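Local coordinates for protein neural cell adhesion molecule 1 (Homo sapiens, PDB 2HAZ) that mediates neural cell adhesion and carries, in its first fibronectin type III repeat, a helix critical for polysialylation of its N-glycans, at residues D13-E16 with T21-V24; D27-T32 with L83-G88; A42-V47 with V71-E76. All blocks are in the same frame, centred on the assembly; numbering follows the deposited sequence.

How the interactions relate
All three contacts lie within one fibronectin type III sandwich. Interaction 1 is made within a sheet, by two backbone hydrogen bonds between neighbouring strands; interactions 2 and 3 each bring a loop against the other sheet and rely on side chains meeting side chains and loop carbonyls. Interaction 3 is the more buried, with an indole, a leucine methyl and a water, whereas interaction 2 is a smaller, partly buried touch of proline on alanine with an asparagine amide nearby. Their centres lie about 22 Å apart, although strands 39-46 and 78-87 are neighbours. Interactions 1 and 2 share the sodium ion, bound by Asp13 and Asp27, while Leu73 of interaction 3 packs against Thr21 and Ala22 of interaction 1.

Interaction 1: D13-E16 with T21-V24; sequences DQVE and TAQV. With NA (sodium ion), chain B.
Val15 and Glu16 run antiparallel to Val24 and Gln23, the short strand axes closing to 4.6 Å at an angle of 168°. Glu16 and Gln23 form the hydrogen-bonded pair: Glu16 N donates a hydrogen bond to Gln23 O at 2.9 Å, and Gln23 N donates one to Glu16 O at 2.9 Å. Both bonds are nearly straight at hydrogen, but the second donor stands above the carbonyl plane, whereas the first is only tilted from it. Val15 and Val24 follow as a non-hydrogen-bonded pair, and Val15 CA leans a C-H onto Gln23 O at 3.3 Å. Further back, Asp13 and Gln14 both face Gln25, a classic beta bulge.

On the valine face, Val15 CG1 lies anti to its own N (chi1 -178°), which brings it to 3.7 Å from Ala22 CB and 4.2 Å from Val24 CG2. On the other face Glu16 and Gln23 slant across each other, carboxylate and amide planes 77° apart. Glu16 OE1 passes Gln23 CB at 4.1 Å but is hydrogen-bonded to Gln25 NE2. Asp13 grips the sodium ion with both carboxylate oxygens, and Asp27 supplies the other two oxygens.

This hairpin of strands 11-17 and 22-27 continues into strand 67-70 through backbone bonds from Ala22 and Val24, while Val15 and Ala22 rest on Phe100 of the other sheet.

Interaction 2: D27-T32 with L83-G88; sequences DEPEAT and LAALNG. With NA (sodium ion), chain B.
Asn87 reaches from strand 83-87 toward Thr32 in the segment 27-32. Its CB points at that loop, and chi1 of 70° sets CG between the backbone N and the carbonyl carbon. CG comes 3.9 Å from Thr32 O, and at the tip ND2 lies 2.8 Å from Thr32 O. The amide has firm partners beyond this contact: OD1 accepts from Lys89 N, and ND2 donates to Val35 O and Asp5 O. These bonds fix the rotation of the amide and tie the end of the strand to the adjoining turn, the loop after strand 22-27 and the N-terminal segment.

Nearer the middle of the strand the contact is wholly apolar. Pro29 CG meets Ala85 CB at 3.7 Å, one ring corner against one methyl, with Tyr40 packed on both residues.

At the end of strand 22-27, just before the loop, Asp27 serves a different purpose, holding the sodium ion through OD1 at 2.3 Å and OD2 at 2.4 Å, with Asp13 supplying the other two oxygens. The whole is a connection of the fibronectin type III sandwich: the loop crosses from the three-stranded to the four-stranded sheet and packs on strand 78-87 of the latter.

Interaction 3: A42-V47 with V71-E76; sequences AEWRAV and VGLKPE
Trp44 extends its indole from strand 42-46 to the loop 71-76, where Leu73 and the backbone of Val71 and Gly72 receive it. A chi1 of 62° swings the indole over toward the loop, which brings CD1 and NE1 of the pyrrole ring to Leu73, and CZ2 of the benzene ring to Val71 O.

Leu73 answers with a single branch. Its chi2 near 170° sends CD1 out anti to CA, leaving CD2 as the branch turned to the indole. CD2 lies 3.6 Å from Trp44 CD1 and also 3.6 Å from Trp44 NE1, approaching the indole obliquely. The other methyl, CD1, packs on Thr21 and Ala22. Further along the ring, Trp44 CZ2 comes 3.7 Å from Val71 O, again at a slant.

The indole N-H is satisfied by a water in the ring plane, at the edge. Trp44 NE1 donates to this water at 2.9 Å, and the water donates in turn to Gly72 O at 3.0 Å, a polar link beside the direct apolar contact. Val71 N, by contrast, is buried here with no partner in the model.

Around the pair, Ile70 touches the tryptophan, and the ring of His53 from the adjacent strand meets it with planes about 35° apart. Trp44 and Leu73 are both buried, at the end where loop 71-76 leads from the three-stranded to the four-stranded sheet. Tyr79 lies against Leu73, and its OH is hydrogen-bonded to Lys74 N, five residues earlier in the chain; this is consistent with the tyrosine corner found in Greek-key beta sandwiches such as the fibronectin type III fold.

Interaction 1: D13-E16 with T21-V24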
loop_
_atom_site.group_PDB
_atom_site.type_symbol
_atom_site.label_atom_id
_atom_site.label_comp_id
_atom_site.label_asym_id
_atom_site.label_seq_id
_atom_site.Cartn_x
_atom_site.Cartn_y
_atom_site.Cartn_z
ATOM N N ASP A 13 -0.672 -9.367 0.294
ATOM C CA ASP A 13 -0.616 -10.745 0.761
ATOM C C ASP A 13 -0.980 -10.852 2.243
ATOM O O ASP A 13 -1.946 -11.542 2.607
ATOM C CB ASP A 13 0.757 -11.356 0.472
ATOM C CG ASP A 13 0.922 -11.759 -0.997
ATOM O OD1 ASP A 13 0.042 -11.435 -1.829
ATOM O OD2 ASP A 13 1.929 -12.418 -1.331
ATOM N N GLN A 14 -0.214 -10.160 3.082
ATOM C CA GLN A 14 -0.491 -10.061 4.512
ATOM C C GLN A 14 0.120 -8.793 5.090
ATOM O O GLN A 14 0.971 -8.155 4.459
ATOM C CB GLN A 14 0.037 -11.285 5.275
ATOM C CG GLN A 14 1.553 -11.433 5.257
ATOM C CD GLN A 14 2.018 -12.637 6.039
ATOM O OE1 GLN A 14 1.731 -13.776 5.668
ATOM N NE2 GLN A 14 2.744 -12.396 7.124
ATOM N N VAL A 15 -0.334 -8.438 6.290
ATOM C CA VAL A 15 0.223 -7.324 7.031
ATOM C C VAL A 15 0.720 -7.827 8.387
ATOM O O VAL A 15 -0.024 -8.488 9.125
ATOM C CB VAL A 15 -0.831 -6.235 7.251
ATOM C CG1 VAL A 15 -0.213 -5.050 7.987
ATOM C CG2 VAL A 15 -1.472 -5.824 5.911
ATOM N N GLU A 16 1.979 -7.559 8.698
ATOM C CA GLU A 16 2.526 -7.952 9.987
ATOM C C GLU A 16 2.588 -6.704 10.844
ATOM O O GLU A 16 3.466 -5.856 10.658
ATOM C CB GLU A 16 3.906 -8.606 9.856
ATOM C CG GLU A 16 3.964 -9.756 8.863
ATOM C CD GLU A 16 5.314 -9.863 8.169
ATOM O OE1 GLU A 16 5.419 -9.386 7.013
ATOM O OE2 GLU A 16 6.282 -10.402 8.772
ATOM N N THR A 21 3.580 0.489 14.101
ATOM C CA THR A 21 4.018 0.276 12.713
ATOM C C THR A 21 3.516 -1.072 12.183
ATOM O O THR A 21 3.073 -1.932 12.950
ATOM C CB THR A 21 5.570 0.319 12.555
ATOM O OG1 THR A 21 6.165 -0.818 13.193
ATOM C CG2 THR A 21 6.186 1.617 13.113
ATOM N N ALA A 22 3.595 -1.258 10.866
ATOM C CA ALA A 22 3.174 -2.504 10.235
ATOM C C ALA A 22 3.903 -2.700 8.912
ATOM O O ALA A 22 4.157 -1.721 8.176
ATOM C CB ALA A 22 1.672 -2.524 10.014
ATOM N N GLN A 23 4.254 -3.952 8.634
ATOM C CA GLN A 23 4.869 -4.333 7.360
ATOM C C GLN A 23 3.810 -4.886 6.404
ATOM O O GLN A 23 3.176 -5.916 6.676
ATOM C CB GLN A 23 5.998 -5.356 7.568
ATOM C CG GLN A 23 6.898 -5.126 8.792
ATOM C CD GLN A 23 7.884 -4.016 8.586
ATOM O OE1 GLN A 23 8.935 -4.206 7.965
ATOM N NE2 GLN A 23 7.572 -2.847 9.121
ATOM N N VAL A 24 3.616 -4.200 5.281
ATOM C CA VAL A 24 2.575 -4.584 4.330
ATOM C C VAL A 24 3.250 -5.413 3.238
ATOM O O VAL A 24 4.060 -4.894 2.470
ATOM C CB VAL A 24 1.807 -3.344 3.755
ATOM C CG1 VAL A 24 0.746 -3.763 2.753
ATOM C CG2 VAL A 24 1.154 -2.498 4.883
HETATM NA NA NA B . 1.371 -12.804 -3.626
#

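Interaction 2: D27-T32 with L83-G88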
loop_
_atom_site.group_PDB
_atom_site.type_symbol
_atom_site.label_atom_id
_atom_site.label_comp_id
_atom_site.label_asym_id
_atom_site.label_seq_id
_atom_site.Cartn_x
_atom_site.Cartn_y
_atom_site.Cartn_z
ATOM N N ASP A 27 2.201 -7.861 -3.728
ATOM C CA ASP A 27 2.634 -8.249 -5.084
ATOM C C ASP A 27 2.570 -7.055 -6.003
ATOM O O ASP A 27 1.609 -6.289 -5.949
ATOM C CB ASP A 27 1.666 -9.247 -5.712
ATOM C CG ASP A 27 1.536 -10.494 -4.939
ATOM O OD1 ASP A 27 2.556 -10.955 -4.382
ATOM O OD2 ASP A 27 0.402 -11.028 -4.888
ATOM N N GLU A 28 3.567 -6.930 -6.871
ATOM C CA GLU A 28 3.535 -5.957 -7.966
ATOM C C GLU A 28 2.286 -6.136 -8.840
ATOM O O GLU A 28 1.749 -7.247 -8.925
ATOM C CB GLU A 28 4.787 -6.102 -8.832
ATOM C CG GLU A 28 6.088 -5.749 -8.136
ATOM C CD GLU A 28 6.675 -6.916 -7.338
ATOM O OE1 GLU A 28 6.025 -7.982 -7.238
ATOM O OE2 GLU A 28 7.800 -6.773 -6.813
ATOM N N PRO A 29 1.819 -5.042 -9.486
ATOM C CA PRO A 29 0.737 -5.115 -10.477
ATOM C C PRO A 29 1.013 -6.163 -11.570
ATOM O O PRO A 29 2.168 -6.363 -11.944
ATOM C CB PRO A 29 0.750 -3.706 -11.098
ATOM C CG PRO A 29 1.225 -2.823 -9.998
ATOM C CD PRO A 29 2.277 -3.648 -9.285
ATOM N N GLU A 30 -0.025 -6.842 -12.055
ATOM C CA GLU A 30 0.146 -7.768 -13.181
ATOM C C GLU A 30 0.575 -6.978 -14.416
ATOM O O GLU A 30 1.466 -7.391 -15.168
ATOM C CB GLU A 30 -1.143 -8.541 -13.469
ATOM C CG GLU A 30 -1.530 -9.538 -12.392
ATOM C CD GLU A 30 -0.757 -10.847 -12.478
ATOM O OE1 GLU A 30 -0.058 -11.179 -11.494
ATOM O OE2 GLU A 30 -0.859 -11.548 -13.517
ATOM N N ALA A 31 -0.056 -5.821 -14.603
ATOM C CA ALA A 31 0.269 -4.936 -15.710
ATOM C C ALA A 31 0.784 -3.596 -15.206
ATOM O O ALA A 31 0.167 -2.955 -14.353
ATOM C CB ALA A 31 -0.941 -4.736 -16.604
ATOM N N THR A 32 1.920 -3.187 -15.751
ATOM C CA THR A 32 2.464 -1.854 -15.534
ATOM C C THR A 32 1.579 -0.801 -16.207
ATOM O O THR A 32 1.683 0.387 -15.909
ATOM C CB THR A 32 3.898 -1.752 -16.083
ATOM O OG1 THR A 32 3.918 -2.128 -17.472
ATOM C CG2 THR A 32 4.843 -2.658 -15.301
ATOM N N LEU A 83 -3.073 -0.240 -1.412
ATOM C CA LEU A 83 -1.893 0.162 -2.168
ATOM C C LEU A 83 -2.256 0.446 -3.605
ATOM O O LEU A 83 -3.067 -0.263 -4.192
ATOM C CB LEU A 83 -0.872 -0.966 -2.220
ATOM C CG LEU A 83 0.045 -1.305 -1.055
ATOM C CD1 LEU A 83 0.974 -2.384 -1.571
ATOM C CD2 LEU A 83 0.854 -0.092 -0.601
ATOM N N ALA A 84 -1.589 1.447 -4.164
ATOM C CA ALA A 84 -1.657 1.775 -5.591
ATOM C C ALA A 84 -0.245 2.021 -6.108
ATOM O O ALA A 84 0.615 2.510 -5.369
ATOM C CB ALA A 84 -2.514 2.998 -5.809
ATOM N N ALA A 85 -0.017 1.638 -7.367
ATOM C CA ALA A 85 1.213 1.909 -8.095
ATOM C C ALA A 85 1.062 3.179 -8.906
ATOM O O ALA A 85 -0.002 3.444 -9.498
ATOM C CB ALA A 85 1.560 0.759 -9.035
ATOM N N LEU A 86 2.130 3.956 -8.921
ATOM C CA LEU A 86 2.221 5.146 -9.751
ATOM C C LEU A 86 3.142 4.865 -10.933
ATOM O O LEU A 86 4.278 4.407 -10.728
ATOM C CB LEU A 86 2.805 6.310 -8.944
ATOM C CG LEU A 86 2.912 7.681 -9.617
ATOM C CD1 LEU A 86 1.559 8.396 -9.663
ATOM C CD2 LEU A 86 3.903 8.514 -8.864
ATOM N N ASN A 87 2.662 5.120 -12.155
ATOM C CA ASN A 87 3.592 5.243 -13.296
ATOM C C ASN A 87 3.567 6.644 -13.918
ATOM O O ASN A 87 2.960 7.565 -13.357
ATOM C CB ASN A 87 3.426 4.119 -14.353
ATOM C CG ASN A 87 2.130 4.198 -15.146
ATOM O OD1 ASN A 87 1.326 5.147 -15.035
ATOM N ND2 ASN A 87 1.902 3.160 -15.950
ATOM N N GLY A 88 4.227 6.791 -15.069
ATOM C CA GLY A 88 4.300 8.054 -15.797
ATOM C C GLY A 88 2.955 8.667 -16.166
ATOM O O GLY A 88 2.875 9.884 -16.354
HETATM NA NA NA B . 1.371 -12.804 -3.626
#

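Interaction 3: A42-V47 with V71-E76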
loop_
_atom_site.group_PDB
_atom_site.type_symbol
_atom_site.label_atom_id
_atom_site.label_comp_id
_atom_site.label_asym_id
_atom_site.label_seq_id
_atom_site.Cartn_x
_atom_site.Cartn_y
_atom_site.Cartn_z
ATOM N N ALA A 42 0.750 3.986 -0.256
ATOM C CA ALA A 42 -0.072 3.327 0.751
ATOM C C ALA A 42 -1.027 4.329 1.368
ATOM O O ALA A 42 -0.621 5.426 1.734
ATOM C CB ALA A 42 0.790 2.708 1.848
ATOM N N GLU A 43 -2.290 3.937 1.465
ATOM C CA GLU A 43 -3.315 4.667 2.202
ATOM C C GLU A 43 -3.861 3.777 3.320
ATOM O O GLU A 43 -4.174 2.594 3.086
ATOM C CB GLU A 43 -4.450 5.075 1.260
ATOM C CG GLU A 43 -3.985 5.855 0.038
ATOM C CD GLU A 43 -5.131 6.227 -0.873
ATOM O OE1 GLU A 43 -5.467 5.421 -1.775
ATOM O OE2 GLU A 43 -5.701 7.330 -0.678
ATOM N N TRP A 44 -3.986 4.330 4.528
ATOM C CA TRP A 44 -4.544 3.550 5.650
ATOM C C TRP A 44 -5.494 4.400 6.471
ATOM O O TRP A 44 -5.377 5.630 6.494
ATOM C CB TRP A 44 -3.444 2.935 6.538
ATOM C CG TRP A 44 -2.536 3.936 7.213
ATOM C CD1 TRP A 44 -2.679 4.475 8.464
ATOM C CD2 TRP A 44 -1.364 4.540 6.650
ATOM N NE1 TRP A 44 -1.638 5.342 8.727
ATOM C CE2 TRP A 44 -0.814 5.392 7.633
ATOM C CE3 TRP A 44 -0.691 4.395 5.428
ATOM C CZ2 TRP A 44 0.349 6.151 7.408
ATOM C CZ3 TRP A 44 0.478 5.139 5.209
ATOM C CH2 TRP A 44 0.986 5.995 6.201
ATOM N N ARG A 45 -6.432 3.741 7.139
ATOM C CA ARG A 45 -7.301 4.436 8.087
ATOM C C ARG A 45 -7.814 3.486 9.162
ATOM O O ARG A 45 -8.045 2.292 8.899
ATOM C CB ARG A 45 -8.469 5.110 7.369
ATOM C CG ARG A 45 -9.328 4.196 6.570
ATOM C CD ARG A 45 -10.755 4.719 6.347
ATOM N NE ARG A 45 -11.532 3.604 5.802
ATOM C CZ ARG A 45 -12.441 2.895 6.475
ATOM N NH1 ARG A 45 -12.765 3.208 7.731
ATOM N NH2 ARG A 45 -13.050 1.876 5.871
ATOM N N ALA A 46 -7.968 4.018 10.374
ATOM C CA ALA A 46 -8.552 3.264 11.467
ATOM C C ALA A 46 -10.017 2.983 11.112
ATOM O O ALA A 46 -10.768 3.894 10.756
ATOM C CB ALA A 46 -8.440 4.040 12.765
ATOM N N VAL A 47 -10.408 1.709 11.180
ATOM C CA VAL A 47 -11.784 1.308 10.873
ATOM C C VAL A 47 -12.764 2.109 11.765
ATOM O O VAL A 47 -12.548 2.243 12.972
ATOM C CB VAL A 47 -11.943 -0.222 11.063
ATOM C CG1 VAL A 47 -13.392 -0.646 10.957
ATOM C CG2 VAL A 47 -11.071 -0.997 10.046
ATOM N N VAL A 71 3.623 3.709 9.285
ATOM C CA VAL A 71 4.078 4.271 10.561
ATOM C C VAL A 71 3.008 5.132 11.226
ATOM O O VAL A 71 1.936 5.367 10.663
ATOM C CB VAL A 71 5.347 5.170 10.371
ATOM C CG1 VAL A 71 6.540 4.362 9.886
ATOM C CG2 VAL A 71 5.044 6.326 9.421
ATOM N N GLY A 72 3.311 5.594 12.434
ATOM C CA GLY A 72 2.450 6.529 13.148
ATOM C C GLY A 72 1.086 5.985 13.517
ATOM O O GLY A 72 0.117 6.754 13.640
ATOM N N LEU A 73 1.019 4.671 13.715
ATOM C CA LEU A 73 -0.210 3.998 14.085
ATOM C C LEU A 73 -0.374 4.026 15.601
ATOM O O LEU A 73 0.596 4.220 16.350
ATOM C CB LEU A 73 -0.225 2.552 13.586
ATOM C CG LEU A 73 0.078 2.299 12.099
ATOM C CD1 LEU A 73 0.246 0.812 11.860
ATOM C CD2 LEU A 73 -1.038 2.884 11.224
ATOM N N LYS A 74 -1.609 3.849 16.030
ATOM C CA LYS A 74 -1.945 3.756 17.446
ATOM C C LYS A 74 -2.037 2.293 17.831
ATOM O O LYS A 74 -2.542 1.487 17.047
ATOM C CB LYS A 74 -3.287 4.439 17.707
ATOM C CG LYS A 74 -3.361 5.842 17.154
ATOM C CD LYS A 74 -4.348 6.723 17.912
ATOM C CE LYS A 74 -5.774 6.255 17.726
ATOM N NZ LYS A 74 -6.150 6.115 16.289
ATOM N N PRO A 75 -1.544 1.937 19.031
ATOM C CA PRO A 75 -1.619 0.556 19.494
ATOM C C PRO A 75 -3.062 0.073 19.628
ATOM O O PRO A 75 -3.986 0.884 19.706
ATOM C CB PRO A 75 -0.920 0.596 20.857
ATOM C CG PRO A 75 -0.091 1.812 20.818
ATOM C CD PRO A 75 -0.847 2.799 20.001
ATOM N N GLU A 76 -3.234 -1.247 19.585
ATOM C CA GLU A 76 -4.523 -1.913 19.803
ATOM C C GLU A 76 -5.673 -1.391 18.941
ATOM O O GLU A 76 -6.812 -1.351 19.395
ATOM C CB GLU A 76 -4.934 -1.818 21.284
ATOM C CG GLU A 76 -4.253 -2.798 22.179
ATOM C CD GLU A 76 -4.623 -2.603 23.637
ATOM O OE1 GLU A 76 -5.395 -3.424 24.159
ATOM O OE2 GLU A 76 -4.152 -1.627 24.258
HETATM O O HOH W 1 -1.636 6.784 11.233
#